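Local coordinates for uncharacterized protein (Cricetid herpesvirus 2, PDB 4ZKQ) that binds chemokines as a rodent gammaherpesvirus decoy receptor and so probably blunts chemokine signalling in the infected host, at residues Thr201-Glu204 with Asn205-Cys208. Numbering follows the deposited sequence.
Sequences TVLE and NQTC. With NAG (2-acetamido-2-deoxy-beta-D-glucopyranose), chain B.
With CG of Gln206 turned opposite its backbone nitrogen (chi1 -177°) and the chain stretched out beyond it, the side-chain amide runs back along the loop and brings OE1 to the backbone of Val202 and Leu203. That one oxygen accepts the N-H groups of two consecutive residues. Val202 N lies 2.9 Å from Gln206 OE1, on a nearly straight line (174°). Leu203 N is 3.1 Å from the same Gln206 OE1, in a more bent bond (145°). The Leu203 donor lies in the carbonyl plane of the amide, whereas that of Val202 is tilted slightly out of it, and together they fix the rotation of the amide. Side-chain carbons of the 201-203 segment approach the same oxygen, Val202 CG2 at 3.5 Å from Gln206 OE1, and Thr201 CG2 lies alongside the glutamine stem, the two side chains running past each other in opposite senses.

Between these anchor points the chain reverses in a type II turn from Leu203 to Gln206. Asn205, at its third position, has a positive phi and carries the N-linked sugar, its ND2 bonded to C1 of the NAG. Beyond the corner, Thr207 OG1 donates to Asn205 O at 3.1 Å, and Cys208 is tied to Cys197 by a disulfide. This is a type II beta turn glycosylated at an Asn-X-Thr sequon, in the loop joining antiparallel strands 190-195 and 206-223.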
loop_
_atom_site.group_PDB
_atom_site.type_symbol
_atom_site.label_atom_id
_atom_site.label_comp_id
_atom_site.label_asym_id
_atom_site.label_seq_id
_atom_site.Cartn_x
_atom_site.Cartn_y
_atom_site.Cartn_z
ATOM N N THR A 201 -18.229 13.858 17.483
ATOM C CA THR A 201 -16.894 14.442 17.369
ATOM C C THR A 201 -15.923 13.819 18.366
ATOM O O THR A 201 -16.285 13.547 19.511
ATOM C CB THR A 201 -16.947 15.976 17.586
ATOM O OG1 THR A 201 -17.539 16.597 16.439
ATOM C CG2 THR A 201 -15.560 16.559 17.785
ATOM N N VAL A 202 -14.692 13.588 17.916
ATOM C CA VAL A 202 -13.643 13.043 18.771
ATOM C C VAL A 202 -12.388 13.911 18.717
ATOM O O VAL A 202 -11.454 13.713 19.493
ATOM C CB VAL A 202 -13.293 11.601 18.369
ATOM C CG1 VAL A 202 -14.518 10.706 18.500
ATOM C CG2 VAL A 202 -12.758 11.551 16.949
ATOM N N LEU A 203 -12.384 14.879 17.804
ATOM C CA LEU A 203 -11.279 15.818 17.658
ATOM C C LEU A 203 -11.776 17.249 17.716
ATOM O O LEU A 203 -12.903 17.535 17.328
ATOM C CB LEU A 203 -10.557 15.614 16.326
ATOM C CG LEU A 203 -9.781 14.327 16.069
ATOM C CD1 LEU A 203 -9.202 14.382 14.663
ATOM C CD2 LEU A 203 -8.686 14.136 17.099
ATOM N N GLU A 204 -10.920 18.158 18.165
ATOM C CA GLU A 204 -11.231 19.573 18.079
ATOM C C GLU A 204 -11.113 20.048 16.632
ATOM O O GLU A 204 -10.186 19.666 15.916
ATOM C CB GLU A 204 -10.309 20.380 18.991
ATOM C CG GLU A 204 -10.361 19.926 20.442
ATOM C CD GLU A 204 -11.782 19.835 20.969
ATOM O OE1 GLU A 204 -12.471 20.877 20.994
ATOM O OE2 GLU A 204 -12.216 18.723 21.342
ATOM N N ASN A 205 -12.066 20.874 16.214
ATOM C CA ASN A 205 -12.133 21.385 14.847
ATOM C C ASN A 205 -12.169 20.252 13.823
ATOM O O ASN A 205 -11.557 20.326 12.757
ATOM C CB ASN A 205 -10.965 22.347 14.587
ATOM C CG ASN A 205 -11.316 23.777 14.963
ATOM O OD1 ASN A 205 -12.265 24.001 15.715
ATOM N ND2 ASN A 205 -10.567 24.747 14.442
ATOM N N GLN A 206 -12.934 19.216 14.153
ATOM C CA GLN A 206 -12.982 18.014 13.344
ATOM C C GLN A 206 -13.491 18.312 11.945
ATOM O O GLN A 206 -14.531 18.946 11.760
ATOM C CB GLN A 206 -13.854 16.950 14.002
ATOM C CG GLN A 206 -13.869 15.642 13.231
ATOM C CD GLN A 206 -14.373 14.477 14.051
ATOM O OE1 GLN A 206 -14.061 14.353 15.237
ATOM N NE2 GLN A 206 -15.154 13.611 13.422
ATOM N N THR A 207 -12.726 17.845 10.969
ATOM C CA THR A 207 -13.011 18.057 9.561
ATOM C C THR A 207 -12.940 16.707 8.864
ATOM O O THR A 207 -11.927 16.016 8.963
ATOM C CB THR A 207 -12.007 19.037 8.934
ATOM O OG1 THR A 207 -11.992 20.251 9.693
ATOM C CG2 THR A 207 -12.364 19.349 7.487
ATOM N N CYS A 208 -14.017 16.328 8.183
ATOM C CA CYS A 208 -14.102 15.012 7.560
ATOM C C CYS A 208 -13.910 15.086 6.049
ATOM O O CYS A 208 -14.481 15.944 5.371
ATOM C CB CYS A 208 -15.439 14.352 7.891
ATOM S SG CYS A 208 -15.642 13.996 9.651
HETATM C C1 NAG B . -10.861 26.136 14.736
HETATM C C2 NAG B . -10.909 26.491 16.184
HETATM C C3 NAG B . -9.747 27.435 16.525
HETATM C C4 NAG B . -8.499 26.944 15.803
HETATM C C5 NAG B . -8.685 27.216 14.327
HETATM C C6 NAG B . -7.891 26.247 13.463
HETATM C C7 NAG B . -13.117 26.566 17.356
HETATM C C8 NAG B . -14.416 27.269 17.575
HETATM N N2 NAG B . -12.152 27.123 16.433
HETATM O O3 NAG B . -9.520 27.433 17.896
HETATM O O4 NAG B . -7.402 27.658 16.346
HETATM O O5 NAG B . -10.060 27.090 13.986
HETATM O O6 NAG B . -6.883 26.962 12.756
HETATM O O7 NAG B . -12.891 25.534 17.963
#